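Local atomic coordinates of hemolysin-related protein (PDB entry 6MLT), a protein that binds calcium and probably carbohydrate as a secreted protein of the Vibrio cholerae biofilm matrix, with a likely role in adhesion. Residues A324-I329 / V383-K388; V397-P402 / F431-V436; L408-W413 / N427-L432. One frame throughout, in Å; residues are numbered along the deposited sequence.

Contact 1: residues A324-I329 / V383-K388; sequences AVVDAI and VTVGSK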
loop_
_atom_site.group_PDB
_atom_site.type_symbol
_atom_site.label_atom_id
_atom_site.label_comp_id
_atom_site.label_asym_id
_atom_site.label_seq_id
_atom_site.Cartn_x
_atom_site.Cartn_y
_atom_site.Cartn_z
ATOM N N ALA A 324 -34.430 30.632 7.715
ATOM C CA ALA A 324 -35.621 30.408 8.521
ATOM C C ALA A 324 -36.043 28.945 8.484
ATOM O O ALA A 324 -36.607 28.434 9.461
ATOM C CB ALA A 324 -36.760 31.300 8.028
ATOM N N VAL A 325 -35.787 28.261 7.373
ATOM C CA VAL A 325 -36.183 26.875 7.182
ATOM C C VAL A 325 -35.007 26.125 6.560
ATOM O O VAL A 325 -33.940 26.695 6.321
ATOM C CB VAL A 325 -37.457 26.743 6.320
ATOM C CG1 VAL A 325 -38.625 27.461 7.005
ATOM C CG2 VAL A 325 -37.237 27.283 4.902
ATOM N N VAL A 326 -35.195 24.828 6.338
ATOM C CA VAL A 326 -34.155 23.980 5.764
ATOM C C VAL A 326 -34.317 24.018 4.248
ATOM O O VAL A 326 -35.311 23.532 3.708
ATOM C CB VAL A 326 -34.236 22.546 6.303
ATOM C CG1 VAL A 326 -33.178 21.676 5.656
ATOM C CG2 VAL A 326 -34.058 22.534 7.810
ATOM N N ASP A 327 -33.332 24.588 3.560
ATOM C CA ASP A 327 -33.456 24.895 2.141
ATOM C C ASP A 327 -32.854 23.840 1.231
ATOM O O ASP A 327 -33.437 23.538 0.188
ATOM C CB ASP A 327 -32.813 26.250 1.852
ATOM C CG ASP A 327 -33.508 27.365 2.598
ATOM O OD1 ASP A 327 -34.745 27.496 2.435
ATOM O OD2 ASP A 327 -32.838 28.064 3.381
ATOM N N ALA A 328 -31.710 23.265 1.591
ATOM C CA ALA A 328 -31.087 22.281 0.722
ATOM C C ALA A 328 -30.137 21.414 1.531
ATOM O O ALA A 328 -29.580 21.846 2.543
ATOM C CB ALA A 328 -30.340 22.944 -0.437
ATOM N N ILE A 329 -29.961 20.180 1.063
ATOM C CA ILE A 329 -29.095 19.204 1.709
ATOM C C ILE A 329 -28.290 18.506 0.626
ATOM O O ILE A 329 -28.834 18.140 -0.420
ATOM C CB ILE A 329 -29.902 18.178 2.530
ATOM C CG1 ILE A 329 -30.685 18.879 3.636
ATOM C CG2 ILE A 329 -28.974 17.119 3.124
ATOM C CD1 ILE A 329 -31.697 17.975 4.322
ATOM N N VAL A 383 -26.691 20.797 17.242
ATOM C CA VAL A 383 -26.454 21.545 16.014
ATOM C C VAL A 383 -27.796 21.690 15.316
ATOM O O VAL A 383 -28.453 20.688 15.018
ATOM C CB VAL A 383 -25.438 20.842 15.101
ATOM C CG1 VAL A 383 -25.220 21.648 13.822
ATOM C CG2 VAL A 383 -24.126 20.628 15.835
ATOM N N THR A 384 -28.207 22.927 15.058
ATOM C CA THR A 384 -29.529 23.184 14.506
ATOM C C THR A 384 -29.424 23.875 13.155
ATOM O O THR A 384 -28.502 24.652 12.900
ATOM C CB THR A 384 -30.371 24.043 15.455
ATOM O OG1 THR A 384 -29.811 25.358 15.529
ATOM C CG2 THR A 384 -30.410 23.420 16.854
ATOM N N VAL A 385 -30.383 23.566 12.289
ATOM C CA VAL A 385 -30.553 24.227 11.004
ATOM C C VAL A 385 -32.034 24.548 10.853
ATOM O O VAL A 385 -32.894 23.730 11.203
ATOM C CB VAL A 385 -30.050 23.357 9.833
ATOM C CG1 VAL A 385 -28.535 23.205 9.893
ATOM C CG2 VAL A 385 -30.722 21.987 9.855
ATOM N N GLY A 386 -32.329 25.741 10.356
ATOM C CA GLY A 386 -33.691 26.225 10.317
ATOM C C GLY A 386 -34.125 26.707 11.688
ATOM O O GLY A 386 -33.315 26.902 12.604
ATOM N N SER A 387 -35.438 26.872 11.836
ATOM C CA SER A 387 -35.984 27.440 13.062
ATOM C C SER A 387 -37.414 26.972 13.283
ATOM O O SER A 387 -38.244 27.044 12.372
ATOM C CB SER A 387 -35.955 28.966 13.016
ATOM O OG SER A 387 -36.544 29.501 14.193
ATOM N N LYS A 388 -37.695 26.524 14.509
ATOM C CA LYS A 388 -39.062 26.194 14.902
ATOM C C LYS A 388 -39.964 27.418 14.859
ATOM O O LYS A 388 -41.188 27.284 14.718
ATOM C CB LYS A 388 -39.073 25.603 16.312
ATOM C CG LYS A 388 -38.615 24.162 16.399
ATOM C CD LYS A 388 -38.523 23.700 17.852
ATOM C CE LYS A 388 -39.176 22.339 18.063
ATOM N NZ LYS A 388 -40.645 22.442 18.321
#

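Contact 2: residues V397-P402 / F431-V436; sequences VRYDIP and FLVGKV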
loop_
_atom_site.group_PDB
_atom_site.type_symbol
_atom_site.label_atom_id
_atom_site.label_comp_id
_atom_site.label_asym_id
_atom_site.label_seq_id
_atom_site.Cartn_x
_atom_site.Cartn_y
_atom_site.Cartn_z
ATOM N N VAL A 397 -40.750 15.593 15.767
ATOM C CA VAL A 397 -40.535 14.164 15.975
ATOM C C VAL A 397 -39.043 13.925 16.151
ATOM O O VAL A 397 -38.210 14.632 15.575
ATOM C CB VAL A 397 -41.079 13.316 14.800
ATOM C CG1 VAL A 397 -40.751 11.832 14.992
ATOM C CG2 VAL A 397 -42.576 13.502 14.665
ATOM N N ARG A 398 -38.703 12.915 16.946
ATOM C CA ARG A 398 -37.313 12.529 17.146
ATOM C C ARG A 398 -37.040 11.176 16.509
ATOM O O ARG A 398 -37.837 10.242 16.640
ATOM C CB ARG A 398 -36.941 12.457 18.625
ATOM C CG ARG A 398 -35.543 11.847 18.814
ATOM C CD ARG A 398 -34.997 12.019 20.196
ATOM N NE ARG A 398 -34.606 13.396 20.468
ATOM C CZ ARG A 398 -33.751 13.748 21.420
ATOM N NH1 ARG A 398 -33.179 12.823 22.181
ATOM N NH2 ARG A 398 -33.456 15.024 21.604
ATOM N N TYR A 399 -35.903 11.081 15.831
ATOM C CA TYR A 399 -35.357 9.809 15.379
ATOM C C TYR A 399 -34.046 9.577 16.114
ATOM O O TYR A 399 -33.146 10.423 16.064
ATOM C CB TYR A 399 -35.139 9.791 13.867
ATOM C CG TYR A 399 -34.499 8.508 13.393
ATOM C CD1 TYR A 399 -35.197 7.311 13.443
ATOM C CD2 TYR A 399 -33.199 8.489 12.907
ATOM C CE1 TYR A 399 -34.619 6.120 13.017
ATOM C CE2 TYR A 399 -32.611 7.308 12.478
ATOM C CZ TYR A 399 -33.329 6.127 12.537
ATOM O OH TYR A 399 -32.762 4.945 12.119
ATOM N N ASP A 400 -33.953 8.451 16.816
ATOM C CA ASP A 400 -32.722 8.049 17.482
ATOM C C ASP A 400 -31.915 7.158 16.549
ATOM O O ASP A 400 -32.454 6.213 15.963
ATOM C CB ASP A 400 -33.022 7.308 18.786
ATOM C CG ASP A 400 -33.651 8.203 19.837
ATOM O OD1 ASP A 400 -33.087 9.278 20.120
ATOM O OD2 ASP A 400 -34.716 7.831 20.374
ATOM N N ILE A 401 -30.630 7.468 16.401
ATOM C CA ILE A 401 -29.716 6.585 15.683
ATOM C C ILE A 401 -29.592 5.312 16.515
ATOM O O ILE A 401 -29.253 5.394 17.703
ATOM C CB ILE A 401 -28.347 7.240 15.451
ATOM C CG1 ILE A 401 -28.515 8.611 14.785
ATOM C CG2 ILE A 401 -27.458 6.332 14.598
ATOM C CD1 ILE A 401 -29.247 8.574 13.453
ATOM N N PRO A 402 -29.861 4.131 15.959
ATOM C CA PRO A 402 -29.772 2.910 16.766
ATOM C C PRO A 402 -28.385 2.725 17.361
ATOM O O PRO A 402 -27.371 3.077 16.754
ATOM C CB PRO A 402 -30.099 1.800 15.763
ATOM C CG PRO A 402 -30.868 2.465 14.698
ATOM C CD PRO A 402 -30.296 3.841 14.583
ATOM N N PHE A 431 -33.863 9.515 7.327
ATOM C CA PHE A 431 -32.486 9.268 7.732
ATOM C C PHE A 431 -32.091 7.828 7.444
ATOM O O PHE A 431 -32.860 6.899 7.703
ATOM C CB PHE A 431 -32.301 9.579 9.215
ATOM C CG PHE A 431 -32.716 10.966 9.578
ATOM C CD1 PHE A 431 -31.909 12.045 9.258
ATOM C CD2 PHE A 431 -33.925 11.200 10.202
ATOM C CE1 PHE A 431 -32.301 13.335 9.572
ATOM C CE2 PHE A 431 -34.323 12.489 10.521
ATOM C CZ PHE A 431 -33.506 13.555 10.204
ATOM N N LEU A 432 -30.881 7.661 6.914
ATOM C CA LEU A 432 -30.318 6.365 6.561
ATOM C C LEU A 432 -29.168 6.045 7.507
ATOM O O LEU A 432 -28.273 6.877 7.703
ATOM C CB LEU A 432 -29.822 6.373 5.116
ATOM C CG LEU A 432 -30.791 6.961 4.089
ATOM C CD1 LEU A 432 -30.129 7.101 2.728
ATOM C CD2 LEU A 432 -32.041 6.103 3.995
ATOM N N VAL A 433 -29.185 4.839 8.079
ATOM C CA VAL A 433 -28.223 4.433 9.095
ATOM C C VAL A 433 -27.648 3.063 8.736
ATOM O O VAL A 433 -28.189 2.333 7.905
ATOM C CB VAL A 433 -28.855 4.392 10.501
ATOM C CG1 VAL A 433 -29.379 5.778 10.893
ATOM C CG2 VAL A 433 -29.979 3.363 10.552
ATOM N N GLY A 434 -26.550 2.714 9.407
ATOM C CA GLY A 434 -25.914 1.424 9.210
ATOM C C GLY A 434 -25.020 1.058 10.375
ATOM O O GLY A 434 -24.527 1.925 11.104
ATOM N N LYS A 435 -24.807 -0.247 10.540
ATOM C CA LYS A 435 -24.003 -0.741 11.652
ATOM C C LYS A 435 -22.541 -0.348 11.478
ATOM O O LYS A 435 -21.980 -0.434 10.381
ATOM C CB LYS A 435 -24.127 -2.262 11.768
ATOM N N VAL A 436 -21.923 0.081 12.573
ATOM C CA VAL A 436 -20.538 0.535 12.542
ATOM C C VAL A 436 -19.607 -0.663 12.664
ATOM O O VAL A 436 -19.908 -1.638 13.361
ATOM C CB VAL A 436 -20.281 1.558 13.663
#

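Contact 3: residues L408-W413 / N427-L432; sequences LGMNVW and NAVQFL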
loop_
_atom_site.group_PDB
_atom_site.type_symbol
_atom_site.label_atom_id
_atom_site.label_comp_id
_atom_site.label_asym_id
_atom_site.label_seq_id
_atom_site.Cartn_x
_atom_site.Cartn_y
_atom_site.Cartn_z
ATOM N N LEU A 408 -25.614 7.707 8.091
ATOM C CA LEU A 408 -24.823 7.617 6.872
ATOM C C LEU A 408 -25.330 8.488 5.732
ATOM O O LEU A 408 -24.581 8.711 4.774
ATOM C CB LEU A 408 -24.777 6.167 6.378
ATOM C CG LEU A 408 -24.172 5.143 7.334
ATOM C CD1 LEU A 408 -24.225 3.757 6.706
ATOM C CD2 LEU A 408 -22.740 5.515 7.709
ATOM N N GLY A 409 -26.570 8.952 5.791
ATOM C CA GLY A 409 -27.094 9.802 4.738
ATOM C C GLY A 409 -28.553 10.120 4.982
ATOM O O GLY A 409 -29.097 9.847 6.058
ATOM N N MET A 410 -29.185 10.702 3.964
ATOM C CA MET A 410 -30.595 11.056 4.039
ATOM C C MET A 410 -31.232 10.905 2.665
ATOM O O MET A 410 -30.578 11.100 1.639
ATOM C CB MET A 410 -30.799 12.497 4.527
ATOM C CG MET A 410 -30.203 12.815 5.895
ATOM S SD MET A 410 -30.382 14.565 6.339
ATOM C CE MET A 410 -32.161 14.752 6.322
ATOM N N ASN A 411 -32.515 10.553 2.654
ATOM C CA ASN A 411 -33.356 10.782 1.489
ATOM C C ASN A 411 -34.002 12.152 1.643
ATOM O O ASN A 411 -34.449 12.520 2.735
ATOM C CB ASN A 411 -34.420 9.694 1.343
ATOM C CG ASN A 411 -33.837 8.356 0.924
ATOM O OD1 ASN A 411 -32.872 8.296 0.166
ATOM N ND2 ASN A 411 -34.425 7.275 1.423
ATOM N N VAL A 412 -34.021 12.918 0.554
ATOM C CA VAL A 412 -34.441 14.315 0.577
ATOM C C VAL A 412 -35.495 14.521 -0.501
ATOM O O VAL A 412 -35.302 14.112 -1.651
ATOM C CB VAL A 412 -33.245 15.262 0.362
ATOM C CG1 VAL A 412 -33.682 16.721 0.407
ATOM C CG2 VAL A 412 -32.161 14.992 1.408
ATOM N N TRP A 413 -36.612 15.135 -0.124
ATOM C CA TRP A 413 -37.674 15.515 -1.048
ATOM C C TRP A 413 -37.722 17.034 -1.127
ATOM O O TRP A 413 -37.806 17.704 -0.090
ATOM C CB TRP A 413 -39.039 15.008 -0.579
ATOM C CG TRP A 413 -39.295 13.523 -0.662
ATOM C CD1 TRP A 413 -40.113 12.881 -1.551
ATOM C CD2 TRP A 413 -38.766 12.507 0.198
ATOM N NE1 TRP A 413 -40.117 11.531 -1.302
ATOM C CE2 TRP A 413 -39.299 11.274 -0.233
ATOM C CE3 TRP A 413 -37.894 12.520 1.290
ATOM C CZ2 TRP A 413 -38.979 10.069 0.382
ATOM C CZ3 TRP A 413 -37.582 11.328 1.902
ATOM C CH2 TRP A 413 -38.121 10.118 1.448
ATOM N N ASN A 427 -38.779 19.590 1.651
ATOM C CA ASN A 427 -40.154 19.355 2.061
ATOM C C ASN A 427 -40.336 18.075 2.867
ATOM O O ASN A 427 -41.298 17.985 3.643
ATOM C CB ASN A 427 -41.066 19.331 0.834
ATOM C CG ASN A 427 -41.033 20.649 0.068
ATOM O OD1 ASN A 427 -40.401 20.760 -0.984
ATOM N ND2 ASN A 427 -41.698 21.662 0.612
ATOM N N ALA A 428 -39.447 17.096 2.713
ATOM C CA ALA A 428 -39.464 15.910 3.557
ATOM C C ALA A 428 -38.053 15.360 3.665
ATOM O O ALA A 428 -37.215 15.561 2.779
ATOM C CB ALA A 428 -40.410 14.832 3.019
ATOM N N VAL A 429 -37.803 14.627 4.754
ATOM C CA VAL A 429 -36.510 13.997 4.982
ATOM C C VAL A 429 -36.699 12.615 5.587
ATOM O O VAL A 429 -37.714 12.311 6.218
ATOM C CB VAL A 429 -35.591 14.834 5.903
ATOM C CG1 VAL A 429 -35.233 16.141 5.249
ATOM C CG2 VAL A 429 -36.263 15.069 7.252
ATOM N N GLN A 430 -35.678 11.788 5.401
ATOM C CA GLN A 430 -35.625 10.444 5.950
ATOM C C GLN A 430 -34.161 10.114 6.181
ATOM O O GLN A 430 -33.319 10.416 5.334
ATOM C CB GLN A 430 -36.281 9.432 5.004
ATOM C CG GLN A 430 -36.176 7.982 5.437
ATOM C CD GLN A 430 -36.881 7.052 4.466
ATOM O OE1 GLN A 430 -36.748 7.192 3.249
ATOM N NE2 GLN A 430 -37.658 6.116 4.999
ATOM N N PHE A 431 -33.863 9.515 7.327
ATOM C CA PHE A 431 -32.486 9.268 7.732
ATOM C C PHE A 431 -32.091 7.828 7.444
ATOM O O PHE A 431 -32.860 6.899 7.703
ATOM C CB PHE A 431 -32.301 9.579 9.215
ATOM C CG PHE A 431 -32.716 10.966 9.578
ATOM C CD1 PHE A 431 -31.909 12.045 9.258
ATOM C CD2 PHE A 431 -33.925 11.200 10.202
ATOM C CE1 PHE A 431 -32.301 13.335 9.572
ATOM C CE2 PHE A 431 -34.323 12.489 10.521
ATOM C CZ PHE A 431 -33.506 13.555 10.204
ATOM N N LEU A 432 -30.881 7.661 6.914
ATOM C CA LEU A 432 -30.318 6.365 6.561
ATOM C C LEU A 432 -29.168 6.045 7.507
ATOM O O LEU A 432 -28.273 6.877 7.703
ATOM C CB LEU A 432 -29.822 6.373 5.116
ATOM C CG LEU A 432 -30.791 6.961 4.089
ATOM C CD1 LEU A 432 -30.129 7.101 2.728
ATOM C CD2 LEU A 432 -32.041 6.103 3.995
#

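Contact 1: residues A324-I329 / V383-K388
Gly386 and Val325 meet across this contact, and the flat groups involved are peptide units rather than rings. Gly386 CA lies over one face of the Val325-Val326 peptide, 4.0 Å from Val325 C. The Val385-Gly386 peptide also has a neighbour on a face. Val326 CG2 stands over it at the carbonyl end, 3.8 Å from Val385 O. The Gly386-Ser387 peptide is met differently. Ala324 O comes to Ser387 N at 3.1 Å, but obliquely and well out of the peptide plane. The same oxygen takes a hydrogen bond from Ser390 OG.

The two valines supply the side-chain part of the contact. Val326 CG2 and Val385 CG2 touch at 4.0 Å, with the side chains set at a slant to one another. In Val326 it is CG1 that lies opposite the backbone N (chi1 178°). CG2 is thereby left beside that N, on the side of Val385. Val370 packs on Val326 as well, and Ile320 and Met373 pack on Val385.

The segments belong to two different four-stranded antiparallel sheets of the beta-prism lectin fold. Strand 382-386 is the outermost strand of its sheet within the chain. Strand 326-330 is an inner strand of the other, and a classic beta bulge at Asp327 and Ala328 faces Arg321. The backbones come close at the junction, with Gly386 CA 4.1 Å from Val325 CA. Gly386 has no side chain, and its positive phi of 78° suits glycine.

Ser387 offers carbon to the contact: its CB is 3.7 Å from Ala324 O, while its OG bonds to Asp389 N. Beside the contact, the backbone N atoms of Ala324 and Val325 bind a citrate anion, probably from the crystallisation liquor.

Contact 2: residues V397-P402 / F431-V436
Tyr399 and Phe431 place their rings almost parallel, with 8° between the planes. The rings are slid well apart and barely overlap, with centroids 5.9 Å from each other. The nearest atoms are Tyr399 CD2 and Phe431 CD2, at 3.9 Å. Tyr399 CE2 and CD2 also lie against Phe431 CB.

The torsions place each ring. Tyr399 CG is trans to its backbone N (chi1 177°), and the ring runs out toward Val433. Phe431 CG is instead trans to its carbonyl carbon (chi1 -55°). The two side chains slide past each other in opposite directions.

Val433 meets the far end of the tyrosine. Its CG1 lies at the ring edge, near the plane, 3.9 Å from Tyr399 CE2. Its CG2 is 3.6 Å from Tyr399 OH. Ile401 bends its chain so that CD1 reaches Val433 CG1 at 3.8 Å. Pro402 CD and Val433 CG2 reach toward each other and touch at 4.1 Å.

The segments come from two different sheets of the beta prism, with Ile401 and Pro402 just past the end of strand 394-400. That strand is the outermost of its sheet, and strand 428-435 is an inner strand of the other. Tyr300 and Ile355 add to the packing around Phe431.

No hydrogen bond joins the two segments. The contact is made of apolar carbon contacts, with the Tyr399 hydroxyl lying against Val433 methyls. Stacking probably adds little, and the segments meet by van der Waals packing.

Contact 3: residues L408-W413 / N427-L432
Asn411 and Gln430 pair through backbone and side chain alike. Asn411 ND2 donates to Gln430 OE1 at 3.0 Å, in a nearly straight bond (169° at the hydrogen). The acceptor lies in the amide plane of Asn411, but the donor stands above the carbonyl plane of Gln430. The two amides are turned 61° apart. At the backbone, Asn411 N bonds to Gln430 O and Gln430 N to Asn411 O.

Trp413 flanks this pair. Its CE3 is 3.8 Å from Ala428 CB, and Gln430 CB lies in plane at the ring edge. Leu432 is the other neighbour, with CD2 3.7 Å from Asn411 ND2.

The opposite face of the sheet carries Met410, Val429 and Phe431. Met410 is bent at its last torsion (chi3 60°), which brings CE alongside Val429. CE is a tight 3.5 Å from Val429 CB and also touches Phe431 CE1. Met410 SD sits obliquely to the Phe431 ring, 5.0 Å from its centroid, in a Met-aromatic contact.

Two classic beta bulges bound the antiparallel ladder. Leu408 and Gly409 both face Leu432, whose O accepts from both N atoms. Asn427 and Ala428 both face Trp413.

Further out, Gln430 NE2 bonds to Ser297 O on strand 295-301, which, with the OE1 bond, probably holds the rotation of the amide. Asn427 OD1 bonds to Lys415 N. Strands 405-413 and 428-435 are the two inner strands of a four-stranded antiparallel sheet of the beta prism.

One face thus holds a buried, hydrogen-bonded amide pair. The other is apolar and packs on Val357 and Ile355 of strand 352-359, consistent with the prism interior.

Overall arrangement
All three contacts belong to the beta-prism part of the chain, away from the annotated metal sites. Contact 3 is the most buried. It lies within one sheet and is the one with a backbone ladder. Contacts 1 and 2 instead join different sheets. Contact 2 is buried and side-chain driven, while contact 1 is partly buried and rests largely on backbone approach. Contacts 2 and 3 share Phe431 and Leu432 on strand 428-435, and Leu408 CD1 packs on Gly434. Contact 1 reaches contact 3 through Ile329, whose CD1 touches Met410 CE. Contacts 1 and 2 do not touch, though strands 382-386 and 394-400 border the same sheet.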